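Local coordinates for protein cpftsy (Physcomitrella patens, PDB 4AK9) that probably serves as the GTP-hydrolysing receptor of the chloroplast signal recognition particle, a SIMIBI GTPase that takes part in protein transport during chloroplast biogenesis, at residues Gly245-Arg256 against Arg277-Leu288; Thr26-Leu36 against Glu51-Phe61. All coordinates share one frame; numbering follows the deposited sequence.

How the contacts relate
Contact 2 comes first along the chain and closes before contact 1 opens. It pairs the helices at 24-30 and 32-37 with helix 45-58 of the SRP54-type helical bundle. Contact 1, some 200 residues on, sits in the GTPase domain, where helices 251-261 and 280-288 flank the parallel part of the central sheet. The centres of the two contacts are about 17 Å apart, yet the two meet directly: the D60 carboxylate, just past the end of helix 45-58, forms a salt bridge with R277 and a probable hydrogen bond with the backbone N of L249. The helical bundle is thus fastened to the GTPase domain here, and both contacts also touch the second subunit.

Contact 1 (Gly245-Arg256 against Arg277-Leu288); sequences GTTGLNMLAQAR and RGGCVVSVVDEL
R277 tucks its guanidinium under the turn at T246-G248: the carbonyl O of T247 stands 3.4 Å above one face, near the rim, while N250 ND2 comes to the edge near the plane. Amide and guanidinium planes are 82° apart, and the polar ends turn elsewhere: R277 NE to D60 of its own chain, R277 NH2 and N250 ND2 to D60 of the second subunit. A CB on G248 would probably clash with R277 NE, and the positive phi of G248 itself favours glycine. C280 CB lies 3.7 Å from G248 C, and its sulfur meets M251 CE. L249 CD1 presses on S283 CB at 3.3 Å, tighter than usual, while S283 OG bonds to G62 N and D60 O. L252 straddles V284 and E287, its CD1 3.9 Å from V284 CB. R256 lays a guanidinium face over L288 CD2 and gives NH2 to E287 OE1 in a 3.1 Å salt bridge; a water that donates to E287 O takes a weak bond from R256 NH2. The axes of 251-256 and 280-288 cross at -35°. Their helices belong to consecutive beta-alpha-beta crossovers of the GTPase sheet: M251 and A255 pack on strand 238-244, M251 also on 266-270 with V284 and L288, while L249 and S283 reach helix 63-78.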
loop_
_atom_site.group_PDB
_atom_site.type_symbol
_atom_site.label_atom_id
_atom_site.label_comp_id
_atom_site.label_asym_id
_atom_site.label_seq_id
_atom_site.Cartn_x
_atom_site.Cartn_y
_atom_site.Cartn_z
ATOM N N GLY A 245 -6.680 8.437 -4.327
ATOM C CA GLY A 245 -7.004 7.097 -3.854
ATOM C C GLY A 245 -6.184 6.002 -4.523
ATOM O O GLY A 245 -5.984 4.917 -3.952
ATOM N N THR A 246 -5.641 6.272 -5.703
ATOM C CA THR A 246 -4.857 5.220 -6.367
ATOM C C THR A 246 -3.486 5.017 -5.739
ATOM O O THR A 246 -2.841 4.009 -5.989
ATOM C CB THR A 246 -4.705 5.419 -7.880
ATOM O OG1 THR A 246 -3.935 6.602 -8.141
ATOM C CG2 THR A 246 -6.080 5.496 -8.558
ATOM N N THR A 247 -3.035 5.959 -4.915
ATOM C CA THR A 247 -1.807 5.745 -4.167
ATOM C C THR A 247 -2.066 4.951 -2.903
ATOM O O THR A 247 -1.133 4.563 -2.212
ATOM C CB THR A 247 -1.073 7.080 -3.835
ATOM O OG1 THR A 247 -1.863 7.864 -2.925
ATOM C CG2 THR A 247 -0.834 7.841 -5.120
ATOM N N GLY A 248 -3.339 4.698 -2.617
ATOM C CA GLY A 248 -3.695 3.884 -1.457
ATOM C C GLY A 248 -3.104 4.378 -0.149
ATOM O O GLY A 248 -3.094 5.579 0.155
ATOM N N LEU A 249 -2.559 3.449 0.631
ATOM C CA LEU A 249 -2.067 3.780 1.964
ATOM C C LEU A 249 -0.894 4.748 1.879
ATOM O O LEU A 249 -0.544 5.443 2.841
ATOM C CB LEU A 249 -1.622 2.497 2.671
ATOM C CG LEU A 249 -1.621 2.530 4.195
ATOM C CD1 LEU A 249 -3.046 2.451 4.700
ATOM C CD2 LEU A 249 -0.810 1.372 4.748
ATOM N N ASN A 250 -0.255 4.772 0.716
ATOM C CA ASN A 250 0.846 5.708 0.530
ATOM C C ASN A 250 0.454 7.163 0.686
ATOM O O ASN A 250 1.326 8.006 0.923
ATOM C CB ASN A 250 1.555 5.437 -0.814
ATOM C CG ASN A 250 2.274 4.122 -0.805
ATOM O OD1 ASN A 250 2.860 3.706 0.226
ATOM N ND2 ASN A 250 2.217 3.420 -1.936
ATOM N N MET A 251 -0.847 7.449 0.615
ATOM C CA MET A 251 -1.352 8.814 0.837
ATOM C C MET A 251 -1.194 9.312 2.276
ATOM O O MET A 251 -1.260 10.513 2.512
ATOM C CB MET A 251 -2.836 8.933 0.455
ATOM C CG MET A 251 -3.773 8.391 1.561
ATOM S SD MET A 251 -5.518 8.269 1.150
ATOM C CE MET A 251 -5.558 7.851 -0.585
ATOM N N LEU A 252 -0.983 8.411 3.238
ATOM C CA LEU A 252 -0.842 8.813 4.638
ATOM C C LEU A 252 0.354 9.741 4.872
ATOM O O LEU A 252 0.271 10.616 5.735
ATOM C CB LEU A 252 -0.711 7.592 5.571
ATOM C CG LEU A 252 -1.924 7.073 6.342
ATOM C CD1 LEU A 252 -3.168 6.995 5.497
ATOM C CD2 LEU A 252 -1.601 5.687 6.937
ATOM N N ALA A 253 1.435 9.570 4.108
ATOM C CA ALA A 253 2.631 10.410 4.285
ATOM C C ALA A 253 2.323 11.881 3.987
ATOM O O ALA A 253 2.561 12.770 4.823
ATOM C CB ALA A 253 3.799 9.902 3.422
ATOM N N GLN A 254 1.737 12.143 2.824
ATOM C CA GLN A 254 1.415 13.525 2.479
ATOM C C GLN A 254 0.254 14.059 3.347
ATOM O O GLN A 254 0.185 15.262 3.622
ATOM C CB GLN A 254 1.140 13.670 0.970
ATOM C CG GLN A 254 -0.110 12.996 0.534
ATOM C CD GLN A 254 -0.228 12.927 -0.964
ATOM O OE1 GLN A 254 -1.068 13.606 -1.549
ATOM N NE2 GLN A 254 0.611 12.092 -1.604
ATOM N N ALA A 255 -0.631 13.187 3.830
ATOM C CA ALA A 255 -1.711 13.652 4.709
ATOM C C ALA A 255 -1.197 14.147 6.062
ATOM O O ALA A 255 -1.664 15.164 6.611
ATOM C CB ALA A 255 -2.749 12.589 4.903
ATOM N N ARG A 256 -0.240 13.413 6.623
ATOM C CA ARG A 256 0.388 13.841 7.868
ATOM C C ARG A 256 1.118 15.168 7.685
ATOM O O ARG A 256 1.013 16.055 8.534
ATOM C CB ARG A 256 1.387 12.787 8.331
ATOM C CG ARG A 256 0.698 11.525 8.788
ATOM C CD ARG A 256 1.671 10.544 9.445
ATOM N NE ARG A 256 0.920 9.608 10.269
ATOM C CZ ARG A 256 0.649 8.353 9.931
ATOM N NH1 ARG A 256 1.111 7.847 8.785
ATOM N NH2 ARG A 256 -0.062 7.599 10.761
ATOM N N ARG A 277 -7.555 -0.664 -3.806
ATOM C CA ARG A 277 -7.012 -0.303 -2.496
ATOM C C ARG A 277 -7.966 0.576 -1.697
ATOM O O ARG A 277 -7.519 1.443 -0.942
ATOM C CB ARG A 277 -5.612 0.368 -2.665
ATOM C CG ARG A 277 -4.640 -0.536 -3.438
ATOM C CD ARG A 277 -3.417 0.229 -4.007
ATOM N NE ARG A 277 -2.515 0.529 -2.914
ATOM C CZ ARG A 277 -1.269 0.967 -3.035
ATOM N NH1 ARG A 277 -0.737 1.168 -4.230
ATOM N NH2 ARG A 277 -0.561 1.190 -1.934
ATOM N N GLY A 278 -9.274 0.329 -1.836
ATOM C CA GLY A 278 -10.304 1.120 -1.170
ATOM C C GLY A 278 -10.305 1.120 0.363
ATOM O O GLY A 278 -10.909 2.019 0.982
ATOM N N GLY A 279 -9.609 0.159 0.971
ATOM C CA GLY A 279 -9.440 0.106 2.423
ATOM C C GLY A 279 -8.686 1.324 2.937
ATOM O O GLY A 279 -8.725 1.637 4.133
ATOM N N CYS A 280 -8.003 2.045 2.034
ATOM C CA CYS A 280 -7.267 3.240 2.444
ATOM C C CYS A 280 -8.190 4.292 3.082
ATOM O O CYS A 280 -7.760 5.064 3.948
ATOM C CB CYS A 280 -6.468 3.861 1.276
ATOM S SG CYS A 280 -7.474 4.632 -0.008
ATOM N N VAL A 281 -9.458 4.298 2.689
ATOM C CA VAL A 281 -10.458 5.149 3.340
ATOM C C VAL A 281 -10.516 4.885 4.855
ATOM O O VAL A 281 -10.578 5.826 5.675
ATOM C CB VAL A 281 -11.843 4.927 2.715
ATOM C CG1 VAL A 281 -12.934 5.693 3.479
ATOM C CG2 VAL A 281 -11.819 5.341 1.248
ATOM N N VAL A 282 -10.546 3.617 5.232
ATOM C CA VAL A 282 -10.630 3.255 6.640
ATOM C C VAL A 282 -9.342 3.592 7.362
ATOM O O VAL A 282 -9.345 4.168 8.450
ATOM C CB VAL A 282 -10.960 1.737 6.779
ATOM C CG1 VAL A 282 -11.135 1.366 8.278
ATOM C CG2 VAL A 282 -12.207 1.430 5.978
ATOM N N SER A 283 -8.227 3.281 6.728
ATOM C CA SER A 283 -6.925 3.530 7.331
ATOM C C SER A 283 -6.682 5.000 7.604
ATOM O O SER A 283 -6.121 5.360 8.645
ATOM C CB SER A 283 -5.829 3.005 6.418
ATOM O OG SER A 283 -5.994 1.586 6.221
ATOM N N VAL A 284 -7.070 5.859 6.661
ATOM C CA VAL A 284 -6.846 7.295 6.870
ATOM C C VAL A 284 -7.712 7.842 8.009
ATOM O O VAL A 284 -7.242 8.618 8.842
ATOM C CB VAL A 284 -6.937 8.135 5.537
ATOM C CG1 VAL A 284 -8.354 8.399 5.145
ATOM C CG2 VAL A 284 -6.255 9.490 5.731
ATOM N N VAL A 285 -8.954 7.401 8.099
ATOM C CA VAL A 285 -9.831 7.861 9.185
ATOM C C VAL A 285 -9.300 7.346 10.523
ATOM O O VAL A 285 -9.198 8.098 11.490
ATOM C CB VAL A 285 -11.275 7.412 8.956
ATOM C CG1 VAL A 285 -12.151 7.737 10.212
ATOM C CG2 VAL A 285 -11.834 8.108 7.714
ATOM N N ASP A 286 -8.934 6.064 10.555
ATOM C CA ASP A 286 -8.384 5.428 11.753
ATOM C C ASP A 286 -7.089 6.084 12.240
ATOM O O ASP A 286 -6.948 6.424 13.433
ATOM C CB ASP A 286 -8.163 3.933 11.496
ATOM C CG ASP A 286 -7.620 3.206 12.723
ATOM O OD1 ASP A 286 -8.061 3.534 13.858
ATOM O OD2 ASP A 286 -6.724 2.338 12.560
ATOM N N GLU A 287 -6.138 6.301 11.337
ATOM C CA GLU A 287 -4.845 6.828 11.721
ATOM C C GLU A 287 -4.853 8.310 12.010
ATOM O O GLU A 287 -4.113 8.751 12.900
ATOM C CB GLU A 287 -3.788 6.544 10.635
ATOM C CG GLU A 287 -3.399 5.048 10.490
ATOM C CD GLU A 287 -2.528 4.555 11.644
ATOM O OE1 GLU A 287 -1.655 5.332 12.114
ATOM O OE2 GLU A 287 -2.723 3.399 12.100
ATOM N N LEU A 288 -5.658 9.095 11.279
ATOM C CA LEU A 288 -5.580 10.567 11.388
ATOM C C LEU A 288 -6.692 11.201 12.222
ATOM O O LEU A 288 -6.616 12.399 12.592
ATOM C CB LEU A 288 -5.504 11.275 10.000
ATOM C CG LEU A 288 -4.345 10.922 9.025
ATOM C CD1 LEU A 288 -3.838 12.187 8.351
ATOM C CD2 LEU A 288 -3.178 10.200 9.681
HETATM O O HOH W 1 -1.446 8.780 13.706
#

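Contact 2 (Thr26-Leu36 against Glu51-Phe61); sequences TRENLAVVDEL and ELEEVLLVSDF
L30 CD2 comes obliquely to the F61 ring, 4.4 Å from CE1, beside L56 CD2, which lies over one face toward the rim. The other flat group is the N29 amide, whose ND2 spends both hydrogens on the end of the opposing helix: V55 O lies in the amide plane at 3.1 Å from ND2, and S59 OG, somewhat tilted out of it, at 2.7 Å. With CG anti to the backbone N (chi1 172°), the amide reaches straight across, OD1 resting against V58 CG1. Replacing N29 with an alanine would probably leave V55 O and S59 OG without this shared donor and open a gap beside V58. Here helix 45-58 ends in a Schellman motif, F61 N bonding weakly to L56 O and D60 N to L57 O, with D60 at positive phi. The helices pack antiparallel, at 165° for 26-30 and 175° for 32-36 against 51-58, and V55 enters as a knob into the hole formed by N29, L30, V32 and V33. Its CG2 meets V32 CG2 at 3.6 Å. V33 CG2 touches L52 CD1 at the same distance, and V33 also packs on L92 of helix 85-101. At the 32-36 end, L36 splits its methyls, CD1 against E51 OE1 and CD2 over the backbone of L52. L316 of helix 309-316 packs against T26 and L30.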
loop_
_atom_site.group_PDB
_atom_site.type_symbol
_atom_site.label_atom_id
_atom_site.label_comp_id
_atom_site.label_asym_id
_atom_site.label_seq_id
_atom_site.Cartn_x
_atom_site.Cartn_y
_atom_site.Cartn_z
ATOM N N THR A 26 -12.252 -2.853 -5.476
ATOM C CA THR A 26 -11.966 -3.172 -4.087
ATOM C C THR A 26 -12.808 -4.361 -3.635
ATOM O O THR A 26 -12.306 -5.278 -2.968
ATOM C CB THR A 26 -12.237 -1.960 -3.150
ATOM O OG1 THR A 26 -11.339 -0.891 -3.497
ATOM C CG2 THR A 26 -11.981 -2.347 -1.689
ATOM N N ARG A 27 -14.083 -4.350 -4.020
ATOM C CA ARG A 27 -15.036 -5.376 -3.580
ATOM C C ARG A 27 -14.633 -6.749 -4.088
ATOM O O ARG A 27 -14.814 -7.763 -3.392
ATOM C CB ARG A 27 -16.461 -4.989 -4.001
ATOM C CG ARG A 27 -17.533 -5.960 -3.564
ATOM C CD ARG A 27 -18.884 -5.392 -3.904
ATOM N NE ARG A 27 -19.011 -5.046 -5.316
ATOM C CZ ARG A 27 -19.139 -3.812 -5.793
ATOM N NH1 ARG A 27 -19.134 -2.761 -4.975
ATOM N NH2 ARG A 27 -19.264 -3.635 -7.107
ATOM N N GLU A 28 -14.052 -6.799 -5.281
ATOM C CA GLU A 28 -13.621 -8.071 -5.848
ATOM C C GLU A 28 -12.490 -8.744 -5.071
ATOM O O GLU A 28 -12.478 -9.967 -4.924
ATOM C CB GLU A 28 -13.198 -7.900 -7.298
ATOM C CG GLU A 28 -12.568 -9.148 -7.889
ATOM C CD GLU A 28 -12.703 -9.202 -9.399
ATOM O OE1 GLU A 28 -12.856 -8.117 -10.018
ATOM O OE2 GLU A 28 -12.664 -10.327 -9.962
ATOM N N ASN A 29 -11.524 -7.971 -4.578
ATOM C CA ASN A 29 -10.565 -8.590 -3.662
ATOM C C ASN A 29 -11.256 -9.028 -2.395
ATOM O O ASN A 29 -11.019 -10.131 -1.902
ATOM C CB ASN A 29 -9.390 -7.688 -3.306
ATOM C CG ASN A 29 -8.516 -8.295 -2.197
ATOM O OD1 ASN A 29 -7.935 -9.382 -2.361
ATOM N ND2 ASN A 29 -8.451 -7.603 -1.055
ATOM N N LEU A 30 -12.136 -8.168 -1.874
ATOM C CA LEU A 30 -12.757 -8.478 -0.585
ATOM C C LEU A 30 -13.752 -9.646 -0.645
ATOM O O LEU A 30 -14.129 -10.184 0.402
ATOM C CB LEU A 30 -13.412 -7.255 -0.005
ATOM C CG LEU A 30 -12.422 -6.137 0.396
ATOM C CD1 LEU A 30 -13.210 -4.923 0.863
ATOM C CD2 LEU A 30 -11.449 -6.617 1.510
ATOM N N ALA A 31 -14.149 -10.028 -1.853
ATOM C CA ALA A 31 -15.126 -11.123 -2.028
ATOM C C ALA A 31 -14.613 -12.474 -1.537
ATOM O O ALA A 31 -15.396 -13.345 -1.128
ATOM C CB ALA A 31 -15.567 -11.217 -3.488
ATOM N N VAL A 32 -13.304 -12.662 -1.550
ATOM C CA VAL A 32 -12.769 -13.927 -1.079
ATOM C C VAL A 32 -13.039 -14.159 0.415
ATOM O O VAL A 32 -12.910 -15.292 0.896
ATOM C CB VAL A 32 -11.262 -14.064 -1.372
ATOM C CG1 VAL A 32 -10.979 -13.715 -2.829
ATOM C CG2 VAL A 32 -10.457 -13.190 -0.433
ATOM N N VAL A 33 -13.408 -13.100 1.141
ATOM C CA VAL A 33 -13.688 -13.222 2.579
ATOM C C VAL A 33 -14.787 -14.254 2.860
ATOM O O VAL A 33 -14.637 -15.116 3.742
ATOM C CB VAL A 33 -14.020 -11.854 3.223
ATOM C CG1 VAL A 33 -14.626 -12.025 4.613
ATOM C CG2 VAL A 33 -12.740 -11.004 3.314
ATOM N N ASP A 34 -15.874 -14.180 2.100
ATOM C CA ASP A 34 -16.972 -15.145 2.248
ATOM C C ASP A 34 -16.505 -16.591 2.021
ATOM O O ASP A 34 -16.818 -17.491 2.806
ATOM C CB ASP A 34 -18.120 -14.822 1.285
ATOM C CG ASP A 34 -18.743 -13.462 1.550
ATOM O OD1 ASP A 34 -19.390 -13.290 2.614
ATOM O OD2 ASP A 34 -18.591 -12.575 0.681
ATOM N N GLU A 35 -15.743 -16.803 0.954
ATOM C CA GLU A 35 -15.183 -18.122 0.677
ATOM C C GLU A 35 -14.309 -18.603 1.826
ATOM O O GLU A 35 -14.422 -19.743 2.286
ATOM C CB GLU A 35 -14.338 -18.065 -0.586
ATOM C CG GLU A 35 -13.593 -19.359 -0.878
ATOM C CD GLU A 35 -14.295 -20.218 -1.924
ATOM O OE1 GLU A 35 -15.406 -19.831 -2.361
ATOM O OE2 GLU A 35 -13.731 -21.271 -2.312
ATOM N N LEU A 36 -13.423 -17.719 2.276
ATOM C CA LEU A 36 -12.512 -18.021 3.368
ATOM C C LEU A 36 -13.238 -18.445 4.627
ATOM O O LEU A 36 -12.801 -19.344 5.355
ATOM C CB LEU A 36 -11.688 -16.768 3.671
ATOM C CG LEU A 36 -10.589 -16.882 4.714
ATOM C CD1 LEU A 36 -9.611 -17.984 4.318
ATOM C CD2 LEU A 36 -9.863 -15.536 4.820
ATOM N N GLU A 51 -5.275 -15.303 7.515
ATOM C CA GLU A 51 -5.612 -15.179 6.104
ATOM C C GLU A 51 -6.571 -14.017 5.856
ATOM O O GLU A 51 -6.407 -13.280 4.870
ATOM C CB GLU A 51 -6.205 -16.474 5.546
ATOM C CG GLU A 51 -5.260 -17.666 5.599
ATOM C CD GLU A 51 -5.863 -18.920 4.969
ATOM O OE1 GLU A 51 -6.432 -18.809 3.855
ATOM O OE2 GLU A 51 -5.775 -20.007 5.594
ATOM N N LEU A 52 -7.572 -13.869 6.723
ATOM C CA LEU A 52 -8.522 -12.759 6.656
ATOM C C LEU A 52 -7.802 -11.408 6.752
ATOM O O LEU A 52 -8.068 -10.486 5.952
ATOM C CB LEU A 52 -9.547 -12.848 7.799
ATOM C CG LEU A 52 -10.513 -11.661 7.902
ATOM C CD1 LEU A 52 -11.270 -11.567 6.598
ATOM C CD2 LEU A 52 -11.499 -11.836 9.085
ATOM N N GLU A 53 -6.901 -11.298 7.716
ATOM C CA GLU A 53 -6.181 -10.064 7.929
ATOM C C GLU A 53 -5.344 -9.728 6.697
ATOM O O GLU A 53 -5.315 -8.552 6.277
ATOM C CB GLU A 53 -5.306 -10.145 9.151
ATOM C CG GLU A 53 -5.004 -8.805 9.714
ATOM C CD GLU A 53 -4.395 -8.867 11.091
ATOM O OE1 GLU A 53 -4.776 -9.752 11.919
ATOM O OE2 GLU A 53 -3.511 -8.025 11.338
ATOM N N GLU A 54 -4.722 -10.738 6.105
ATOM C CA GLU A 54 -3.964 -10.559 4.856
ATOM C C GLU A 54 -4.847 -10.127 3.679
ATOM O O GLU A 54 -4.424 -9.331 2.871
ATOM C CB GLU A 54 -3.128 -11.807 4.510
ATOM C CG GLU A 54 -2.068 -12.114 5.581
ATOM C CD GLU A 54 -0.679 -12.409 5.009
ATOM O OE1 GLU A 54 -0.462 -13.535 4.486
ATOM O OE2 GLU A 54 0.196 -11.507 5.092
ATOM N N VAL A 55 -6.085 -10.595 3.593
ATOM C CA VAL A 55 -6.973 -10.130 2.549
ATOM C C VAL A 55 -7.234 -8.624 2.717
ATOM O O VAL A 55 -7.191 -7.835 1.737
ATOM C CB VAL A 55 -8.278 -10.948 2.540
ATOM C CG1 VAL A 55 -9.293 -10.263 1.671
ATOM C CG2 VAL A 55 -7.970 -12.375 2.021
ATOM N N LEU A 56 -7.443 -8.191 3.950
ATOM C CA LEU A 56 -7.583 -6.762 4.235
ATOM C C LEU A 56 -6.349 -5.943 3.839
ATOM O O LEU A 56 -6.501 -4.842 3.289
ATOM C CB LEU A 56 -7.893 -6.505 5.707
ATOM C CG LEU A 56 -9.169 -7.170 6.260
ATOM C CD1 LEU A 56 -9.403 -6.704 7.691
ATOM C CD2 LEU A 56 -10.374 -6.857 5.363
ATOM N N LEU A 57 -5.164 -6.471 4.087
ATOM C CA LEU A 57 -3.916 -5.784 3.734
ATOM C C LEU A 57 -3.812 -5.604 2.214
ATOM O O LEU A 57 -3.329 -4.557 1.738
ATOM C CB LEU A 57 -2.679 -6.521 4.294
ATOM C CG LEU A 57 -2.501 -6.574 5.825
ATOM C CD1 LEU A 57 -1.235 -7.385 6.180
ATOM C CD2 LEU A 57 -2.401 -5.195 6.474
ATOM N N VAL A 58 -4.295 -6.571 1.458
ATOM C CA VAL A 58 -4.302 -6.466 0.009
ATOM C C VAL A 58 -5.119 -5.242 -0.437
ATOM O O VAL A 58 -4.742 -4.528 -1.372
ATOM C CB VAL A 58 -4.791 -7.779 -0.650
ATOM C CG1 VAL A 58 -4.899 -7.607 -2.174
ATOM C CG2 VAL A 58 -3.848 -8.950 -0.273
ATOM N N SER A 59 -6.233 -4.970 0.235
ATOM C CA SER A 59 -7.027 -3.786 -0.064
ATOM C C SER A 59 -6.580 -2.512 0.675
ATOM O O SER A 59 -7.284 -1.505 0.670
ATOM C CB SER A 59 -8.527 -4.039 0.158
ATOM O OG SER A 59 -9.033 -4.924 -0.840
ATOM N N ASP A 60 -5.394 -2.516 1.274
ATOM C CA ASP A 60 -4.897 -1.321 1.973
ATOM C C ASP A 60 -5.661 -0.818 3.192
ATOM O O ASP A 60 -5.636 0.372 3.508
ATOM C CB ASP A 60 -4.647 -0.169 0.998
ATOM C CG ASP A 60 -3.193 -0.120 0.555
ATOM O OD1 ASP A 60 -2.417 -1.033 0.943
ATOM O OD2 ASP A 60 -2.822 0.831 -0.163
ATOM N N PHE A 61 -6.358 -1.717 3.880
ATOM C CA PHE A 61 -6.432 -1.580 5.327
ATOM C C PHE A 61 -4.983 -1.761 5.814
ATOM O O PHE A 61 -4.371 -2.824 5.596
ATOM C CB PHE A 61 -7.321 -2.674 5.907
ATOM C CG PHE A 61 -8.749 -2.591 5.474
ATOM C CD1 PHE A 61 -9.154 -3.107 4.245
ATOM C CD2 PHE A 61 -9.700 -2.035 6.313
ATOM C CE1 PHE A 61 -10.464 -3.053 3.845
ATOM C CE2 PHE A 61 -11.028 -1.975 5.916
ATOM C CZ PHE A 61 -11.416 -2.488 4.689
#